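Local atomic coordinates of halogenase PltM (Pseudomonas fluorescens, PDB entry 6BZN), a protein that probably acts as a flavin-dependent halogenase, using FAD to chlorinate, brominate or iodinate phenolic substrates. Residues S101-A113 / H125-F139. Residues are numbered along the deposited sequence; the frame is centred on the assembly and turned at random.
Sequences SSACGIKLGFSFA and HLVAPPLKVPEAHLF
One face of the H137 imidazole carries the carbonyl oxygen of I106, 3.4 Å above the ring plane and offset toward its rim, while K107 CB comes obliquely to H137 NE2 at 3.4 Å. Both ring nitrogens are hydrogen-bonded outside the two segments, ND1 to P262 O and NE2 to T248 OG1, which fixes the ring's rotation. The F112 ring has V127 O at its edge, near its plane; its CD1 meets V127 CG2 at 3.9 Å, and the ring also stacks on H250. K107 crosses H137 at about a right angle; with CG between the backbone N and the carbonyl carbon (chi1 54°) and the chain bent further out, its NZ reaches E135 OE1 in a 2.8 Å salt bridge, coming to the oxygen nearly along its C-O axis. A66 O is a second partner of NZ. A methionine in place of K107 would probably leave the E135 carboxylate without its charged mate and A66 O without this donor. Between the same two residues the backbones exchange two hydrogen bonds, K107 N to E135 O and a nearly straight E135 N to K107 O (176°). P134 lies side by side with I106 and with L108, its CB 3.8 Å from I106 CD1 and from L108 CD2. At the corner L131 N bonds L108 O at 2.7 Å, and a water links F110 N to P129 O. Beyond it F112 and V127 form a hydrogen-bonded antiparallel pair. Two neighbouring antiparallel pairs are thus joined through corners at L108 and K132-V133: strands 104-107/134-138, whose L138 lies next to R140 and L354 of the FAD site, and the beta hairpin 109-114/126-131 at the edge of the mixed sheet, with 126-131 outermost and 109-114 beside strand 248-253.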
ATOM      1  N   SER A 101      19.460 -12.144  -0.635  1.00 12.88           N
ATOM      2  CA  SER A 101      18.675 -13.183   0.026  1.00 12.97           C
ATOM      3  C   SER A 101      17.977 -12.702   1.313  1.00 13.13           C
ATOM      4  O   SER A 101      17.030 -13.345   1.769  1.00 13.67           O
ATOM      5  CB  SER A 101      19.528 -14.419   0.309  1.00 13.43           C
ATOM      6  OG  SER A 101      20.646 -14.102   1.116  1.00 13.48           O
ATOM      7  N   SER A 102      18.421 -11.590   1.894  1.00 12.50           N
ATOM      8  CA  SER A 102      17.729 -11.027   3.050  1.00 12.25           C
ATOM      9  C   SER A 102      16.629 -10.019   2.672  1.00 12.09           C
ATOM     10  O   SER A 102      15.943  -9.499   3.556  1.00 12.10           O
ATOM     11  CB  SER A 102      18.738 -10.381   3.987  1.00 12.76           C
ATOM     12  OG  SER A 102      19.609 -11.356   4.553  1.00 12.69           O
ATOM     13  N   ALA A 103      16.426  -9.771   1.377  1.00 12.00           N
ATOM     14  CA  ALA A 103      15.620  -8.619   0.940  1.00 12.33           C
ATOM     15  C   ALA A 103      14.103  -8.833   0.951  1.00 12.48           C
ATOM     16  O   ALA A 103      13.348  -7.866   0.831  1.00 12.31           O
ATOM     17  CB  ALA A 103      16.086  -8.154  -0.432  1.00 12.17           C
ATOM     18  N   CYS A 104      13.654 -10.076   1.106  1.00 12.54           N
ATOM     19  CA  CYS A 104      12.228 -10.329   1.215  1.00 12.95           C
ATOM     20  C   CYS A 104      11.882 -11.641   1.882  1.00 13.06           C
ATOM     21  O   CYS A 104      12.710 -12.558   2.007  1.00 12.84           O
ATOM     22  CB  CYS A 104      11.546 -10.278  -0.154  1.00 13.08           C
ATOM     23  SG  CYS A 104      11.932 -11.677  -1.219  1.00 14.31           S
ATOM     24  N   GLY A 105      10.653 -11.673   2.367  1.00 13.16           N
ATOM     25  CA  GLY A 105       9.944 -12.897   2.648  1.00 13.67           C
ATOM     26  C   GLY A 105       8.950 -13.162   1.524  1.00 14.00           C
ATOM     27  O   GLY A 105       8.903 -12.445   0.517  1.00 13.52           O
ATOM     28  N   ILE A 106       8.122 -14.169   1.734  1.00 15.00           N
ATOM     29  CA  ILE A 106       7.147 -14.608   0.736  1.00 16.49           C
ATOM     30  C   ILE A 106       5.725 -14.458   1.256  1.00 16.38           C
ATOM     31  O   ILE A 106       5.487 -14.505   2.462  1.00 15.91           O
ATOM     32  CB  ILE A 106       7.439 -16.068   0.321  1.00 17.96           C
ATOM     33  CG1 ILE A 106       6.769 -16.418  -0.987  1.00 19.30           C
ATOM     34  CG2 ILE A 106       7.054 -17.061   1.407  1.00 18.24           C
ATOM     35  CD1 ILE A 106       7.328 -17.681  -1.614  1.00 19.95           C
ATOM     36  N   LYS A 107       4.785 -14.242   0.345  1.00 16.67           N
ATOM     37  CA  LYS A 107       3.372 -14.350   0.697  1.00 17.83           C
ATOM     38  C   LYS A 107       2.580 -15.028  -0.398  1.00 17.07           C
ATOM     39  O   LYS A 107       2.728 -14.723  -1.590  1.00 16.16           O
ATOM     40  CB  LYS A 107       2.750 -12.999   1.066  1.00 19.15           C
ATOM     41  CG  LYS A 107       2.925 -11.920   0.021  1.00 20.07           C
ATOM     42  CD  LYS A 107       2.063 -10.680   0.288  1.00 21.15           C
ATOM     43  CE  LYS A 107       0.566 -10.900   0.108  1.00 22.41           C
ATOM     44  NZ  LYS A 107       0.002 -10.370  -1.161  1.00 24.19           N
ATOM     45  N   LEU A 108       1.723 -15.944   0.031  1.00 17.04           N
ATOM     46  CA  LEU A 108       0.850 -16.674  -0.871  1.00 18.29           C
ATOM     47  C   LEU A 108      -0.579 -16.169  -0.778  1.00 18.66           C
ATOM     48  O   LEU A 108      -1.475 -16.740  -1.416  1.00 18.92           O
ATOM     49  CB  LEU A 108       0.922 -18.157  -0.545  1.00 19.45           C
ATOM     50  CG  LEU A 108       2.330 -18.743  -0.624  1.00 20.80           C
ATOM     51  CD1 LEU A 108       2.336 -20.197  -0.157  1.00 21.63           C
ATOM     52  CD2 LEU A 108       2.889 -18.614  -2.029  1.00 22.32           C
ATOM     53  N   GLY A 109      -0.785 -15.100  -0.003  1.00 17.29           N
ATOM     54  CA  GLY A 109      -2.083 -14.462   0.132  1.00 17.92           C
ATOM     55  C   GLY A 109      -2.178 -13.627   1.395  1.00 17.60           C
ATOM     56  O   GLY A 109      -1.216 -13.519   2.156  1.00 16.91           O
ATOM     57  N   PHE A 110      -3.340 -13.014   1.577  1.00 17.34           N
ATOM     58  CA  PHE A 110      -3.707 -12.333   2.823  1.00 17.48           C
ATOM     59  C   PHE A 110      -4.524 -13.319   3.651  1.00 17.18           C
ATOM     60  O   PHE A 110      -5.416 -13.971   3.118  1.00 18.23           O
ATOM     61  CB  PHE A 110      -4.568 -11.088   2.553  1.00 18.19           C
ATOM     62  CG  PHE A 110      -3.810  -9.841   2.081  1.00 18.98           C
ATOM     63  CD1 PHE A 110      -2.416  -9.749   2.074  1.00 19.72           C
ATOM     64  CD2 PHE A 110      -4.531  -8.712   1.705  1.00 19.54           C
ATOM     65  CE1 PHE A 110      -1.775  -8.572   1.670  1.00 20.23           C
ATOM     66  CE2 PHE A 110      -3.890  -7.541   1.282  1.00 19.23           C
ATOM     67  CZ  PHE A 110      -2.512  -7.469   1.274  1.00 19.02           C
ATOM     68  N   SER A 111      -4.225 -13.438   4.939  1.00 15.16           N
ATOM     69  CA  SER A 111      -5.022 -14.253   5.840  1.00 14.57           C
ATOM     70  C   SER A 111      -5.514 -13.390   6.996  1.00 13.94           C
ATOM     71  O   SER A 111      -4.850 -12.423   7.405  1.00 12.45           O
ATOM     72  CB  SER A 111      -4.227 -15.446   6.361  1.00 14.94           C
ATOM     73  OG  SER A 111      -3.097 -15.025   7.093  1.00 16.01           O
ATOM     74  N   PHE A 112      -6.691 -13.747   7.502  1.00 13.14           N
ATOM     75  CA  PHE A 112      -7.357 -12.990   8.551  1.00 13.23           C
ATOM     76  C   PHE A 112      -7.845 -13.957   9.609  1.00 13.95           C
ATOM     77  O   PHE A 112      -8.558 -14.892   9.271  1.00 14.03           O
ATOM     78  CB  PHE A 112      -8.539 -12.197   7.979  1.00 13.56           C
ATOM     79  CG  PHE A 112      -8.147 -11.238   6.886  1.00 13.68           C
ATOM     80  CD1 PHE A 112      -8.046 -11.667   5.570  1.00 13.84           C
ATOM     81  CD2 PHE A 112      -7.828  -9.922   7.179  1.00 14.04           C
ATOM     82  CE1 PHE A 112      -7.661 -10.792   4.568  1.00 14.28           C
ATOM     83  CE2 PHE A 112      -7.434  -9.043   6.182  1.00 13.82           C
ATOM     84  CZ  PHE A 112      -7.361  -9.470   4.873  1.00 13.82           C
ATOM     85  N   ALA A 113      -7.448 -13.751  10.866  1.00 13.91           N
ATOM     86  CA  ALA A 113      -7.916 -14.553  11.991  1.00 13.71           C
ATOM     87  C   ALA A 113      -8.562 -13.621  12.997  1.00 13.69           C
ATOM     88  O   ALA A 113      -7.962 -12.611  13.389  1.00 12.95           O
ATOM     89  CB  ALA A 113      -6.756 -15.291  12.630  1.00 13.64           C
ATOM     90  N   HIS A 125     -12.312 -19.352  12.693  1.00 16.21           N
ATOM     91  CA  HIS A 125     -12.600 -17.934  12.418  1.00 15.85           C
ATOM     92  C   HIS A 125     -11.471 -17.332  11.594  1.00 15.56           C
ATOM     93  O   HIS A 125     -10.872 -16.324  12.002  1.00 14.53           O
ATOM     94  CB  HIS A 125     -12.813 -17.170  13.729  1.00 16.20           C
ATOM     95  CG  HIS A 125     -14.028 -17.601  14.478  1.00 17.39           C
ATOM     96  ND1 HIS A 125     -14.219 -17.323  15.813  1.00 17.97           N
ATOM     97  CD2 HIS A 125     -15.121 -18.292  14.077  1.00 18.16           C
ATOM     98  CE1 HIS A 125     -15.379 -17.821  16.202  1.00 18.60           C
ATOM     99  NE2 HIS A 125     -15.950 -18.402  15.165  1.00 18.40           N
ATOM    100  N   LEU A 126     -11.229 -17.957  10.430  1.00 15.74           N
ATOM    101  CA  LEU A 126     -10.174 -17.604   9.478  1.00 15.74           C
ATOM    102  C   LEU A 126     -10.731 -17.473   8.059  1.00 15.43           C
ATOM    103  O   LEU A 126     -11.598 -18.249   7.656  1.00 14.15           O
ATOM    104  CB  LEU A 126      -9.103 -18.705   9.419  1.00 17.63           C
ATOM    105  CG  LEU A 126      -7.899 -18.665  10.344  1.00 19.67           C
ATOM    106  CD1 LEU A 126      -8.325 -18.483  11.786  1.00 20.98           C
ATOM    107  CD2 LEU A 126      -7.086 -19.950  10.163  1.00 20.48           C
ATOM    108  N   VAL A 127     -10.218 -16.513   7.299  1.00 13.99           N
ATOM    109  CA  VAL A 127     -10.373 -16.508   5.846  1.00 14.28           C
ATOM    110  C   VAL A 127      -8.998 -16.247   5.242  1.00 15.16           C
ATOM    111  O   VAL A 127      -8.193 -15.500   5.809  1.00 15.19           O
ATOM    112  CB  VAL A 127     -11.415 -15.485   5.307  1.00 14.08           C
ATOM    113  CG1 VAL A 127     -12.820 -15.846   5.757  1.00 14.05           C
ATOM    114  CG2 VAL A 127     -11.092 -14.052   5.721  1.00 14.24           C
ATOM    115  N   ALA A 128      -8.725 -16.876   4.108  1.00 15.21           N
ATOM    116  CA  ALA A 128      -7.451 -16.686   3.426  1.00 15.66           C
ATOM    117  C   ALA A 128      -7.598 -17.055   1.955  1.00 16.03           C
ATOM    118  O   ALA A 128      -7.480 -18.217   1.604  1.00 16.16           O
ATOM    119  CB  ALA A 128      -6.353 -17.520   4.086  1.00 15.76           C
ATOM    120  N   PRO A 129      -7.880 -16.065   1.093  1.00 16.36           N
ATOM    121  CA  PRO A 129      -7.968 -16.379  -0.328  1.00 16.87           C
ATOM    122  C   PRO A 129      -6.574 -16.432  -0.943  1.00 17.45           C
ATOM    123  O   PRO A 129      -5.890 -15.425  -0.936  1.00 18.23           O
ATOM    124  CB  PRO A 129      -8.798 -15.229  -0.901  1.00 16.92           C
ATOM    125  CG  PRO A 129      -8.671 -14.101   0.083  1.00 16.66           C
ATOM    126  CD  PRO A 129      -8.255 -14.671   1.399  1.00 16.55           C
ATOM    127  N   PRO A 130      -6.140 -17.599  -1.455  1.00 18.07           N
ATOM    128  CA  PRO A 130      -4.755 -17.681  -1.910  1.00 18.50           C
ATOM    129  C   PRO A 130      -4.479 -17.067  -3.279  1.00 19.70           C
ATOM    130  O   PRO A 130      -5.383 -16.948  -4.120  1.00 19.68           O
ATOM    131  CB  PRO A 130      -4.472 -19.188  -1.930  1.00 19.18           C
ATOM    132  CG  PRO A 130      -5.779 -19.857  -1.974  1.00 18.91           C
ATOM    133  CD  PRO A 130      -6.840 -18.898  -1.549  1.00 18.38           C
ATOM    134  N   LEU A 131      -3.230 -16.683  -3.486  1.00 20.41           N
ATOM    135  CA  LEU A 131      -2.738 -16.246  -4.791  1.00 23.90           C
ATOM    136  C   LEU A 131      -2.369 -17.477  -5.615  1.00 26.50           C
ATOM    137  O   LEU A 131      -2.169 -18.560  -5.069  1.00 28.14           O
ATOM    138  CB  LEU A 131      -1.488 -15.378  -4.618  1.00 23.68           C
ATOM    139  CG  LEU A 131      -1.614 -14.162  -3.696  1.00 23.68           C
ATOM    140  CD1 LEU A 131      -0.241 -13.592  -3.389  1.00 24.64           C
ATOM    141  CD2 LEU A 131      -2.529 -13.112  -4.308  1.00 25.04           C
ATOM    142  N   LYS A 132      -2.257 -17.298  -6.920  1.00 31.78           N
ATOM    143  CA  LYS A 132      -1.702 -18.341  -7.791  1.00 37.35           C
ATOM    144  C   LYS A 132      -0.177 -18.236  -7.814  1.00 35.85           C
ATOM    145  O   LYS A 132       0.512 -19.255  -7.679  1.00 39.11           O
ATOM    146  CB  LYS A 132      -2.270 -18.232  -9.211  1.00 42.36           C
ATOM    147  CG  LYS A 132      -2.470 -19.575  -9.909  1.00 46.65           C
ATOM    148  CD  LYS A 132      -3.721 -20.294  -9.415  1.00 48.50           C
ATOM    149  CE  LYS A 132      -4.041 -21.513 -10.271  1.00 51.26           C
ATOM    150  NZ  LYS A 132      -5.388 -22.082  -9.976  1.00 51.86           N
ATOM    151  N   VAL A 133       0.325 -17.000  -7.953  1.00 32.28           N
ATOM    152  CA  VAL A 133       1.768 -16.684  -8.010  1.00 29.63           C
ATOM    153  C   VAL A 133       2.216 -16.030  -6.684  1.00 26.35           C
ATOM    154  O   VAL A 133       1.544 -15.135  -6.191  1.00 23.15           O
ATOM    155  CB  VAL A 133       2.056 -15.734  -9.204  1.00 31.97           C
ATOM    156  CG1 VAL A 133       3.464 -15.144  -9.160  1.00 33.54           C
ATOM    157  CG2 VAL A 133       1.821 -16.468 -10.523  1.00 33.28           C
ATOM    158  N   PRO A 134       3.362 -16.460  -6.112  1.00 23.95           N
ATOM    159  CA  PRO A 134       3.799 -15.867  -4.849  1.00 22.53           C
ATOM    160  C   PRO A 134       4.158 -14.381  -4.985  1.00 20.87           C
ATOM    161  O   PRO A 134       4.586 -13.937  -6.046  1.00 19.29           O
ATOM    162  CB  PRO A 134       5.057 -16.670  -4.483  1.00 24.07           C
ATOM    163  CG  PRO A 134       5.022 -17.884  -5.331  1.00 24.89           C
ATOM    164  CD  PRO A 134       4.307 -17.491  -6.579  1.00 25.23           C
ATOM    165  N   GLU A 135       3.951 -13.633  -3.912  1.00 19.66           N
ATOM    166  CA  GLU A 135       4.360 -12.237  -3.849  1.00 19.59           C
ATOM    167  C   GLU A 135       5.300 -12.014  -2.680  1.00 16.92           C
ATOM    168  O   GLU A 135       5.559 -12.938  -1.924  1.00 16.91           O
ATOM    169  CB  GLU A 135       3.131 -11.373  -3.734  1.00 21.36           C
ATOM    170  CG  GLU A 135       2.357 -11.458  -5.014  1.00 24.40           C
ATOM    171  CD  GLU A 135       1.026 -10.795  -4.946  1.00 28.26           C
ATOM    172  OE1 GLU A 135       0.678 -10.244  -3.878  1.00 31.22           O
ATOM    173  OE2 GLU A 135       0.327 -10.851  -5.977  1.00 32.63           O
ATOM    174  N   ALA A 136       5.823 -10.792  -2.565  1.00 15.75           N
ATOM    175  CA  ALA A 136       6.884 -10.496  -1.605  1.00 14.00           C
ATOM    176  C   ALA A 136       6.387  -9.799  -0.341  1.00 13.25           C
ATOM    177  O   ALA A 136       5.453  -8.987  -0.371  1.00 12.06           O
ATOM    178  CB  ALA A 136       7.949  -9.647  -2.265  1.00 13.92           C
ATOM    179  N   HIS A 137       7.053 -10.124   0.770  1.00 12.29           N
ATOM    180  CA  HIS A 137       7.112  -9.268   1.942  1.00 11.71           C
ATOM    181  C   HIS A 137       8.438  -8.511   1.819  1.00 11.24           C
ATOM    182  O   HIS A 137       9.511  -9.094   1.959  1.00 10.95           O
ATOM    183  CB  HIS A 137       7.122 -10.080   3.216  1.00 11.93           C
ATOM    184  CG  HIS A 137       5.794 -10.658   3.572  1.00 12.12           C
ATOM    185  ND1 HIS A 137       5.654 -11.672   4.490  1.00 12.37           N
ATOM    186  CD2 HIS A 137       4.544 -10.349   3.152  1.00 12.08           C
ATOM    187  CE1 HIS A 137       4.371 -11.954   4.633  1.00 12.47           C
ATOM    188  NE2 HIS A 137       3.679 -11.166   3.830  1.00 12.00           N
ATOM    189  N   LEU A 138       8.334  -7.217   1.544  1.00 10.95           N
ATOM    190  CA  LEU A 138       9.476  -6.383   1.178  1.00 10.64           C
ATOM    191  C   LEU A 138      10.225  -5.901   2.401  1.00 10.36           C
ATOM    192  O   LEU A 138       9.643  -5.222   3.250  1.00 10.45           O
ATOM    193  CB  LEU A 138       8.984  -5.183   0.375  1.00 10.84           C
ATOM    194  CG  LEU A 138       8.218  -5.458  -0.915  1.00 11.05           C
ATOM    195  CD1 LEU A 138       7.574  -4.186  -1.401  1.00 11.79           C
ATOM    196  CD2 LEU A 138       9.135  -6.017  -1.988  1.00 11.14           C
ATOM    197  N   PHE A 139      11.510  -6.251   2.505  1.00 10.53           N
ATOM    198  CA  PHE A 139      12.372  -5.753   3.563  1.00 10.26           C
ATOM    199  C   PHE A 139      12.888  -4.433   3.040  1.00 10.45           C
ATOM    200  O   PHE A 139      13.851  -4.382   2.273  1.00 10.29           O
ATOM    201  CB  PHE A 139      13.491  -6.760   3.869  1.00 10.46           C
ATOM    202  CG  PHE A 139      14.325  -6.433   5.082  1.00 10.52           C
ATOM    203  CD1 PHE A 139      13.732  -6.162   6.314  1.00 10.87           C
ATOM    204  CD2 PHE A 139      15.725  -6.461   5.012  1.00 10.49           C
ATOM    205  CE1 PHE A 139      14.505  -5.899   7.439  1.00 10.73           C
ATOM    206  CE2 PHE A 139      16.499  -6.193   6.145  1.00 10.66           C
ATOM    207  CZ  PHE A 139      15.885  -5.918   7.353  1.00 10.53           C
TER
HETATM  208  O   HOH W   1      -5.279 -12.845  -0.535  1.00 22.11           O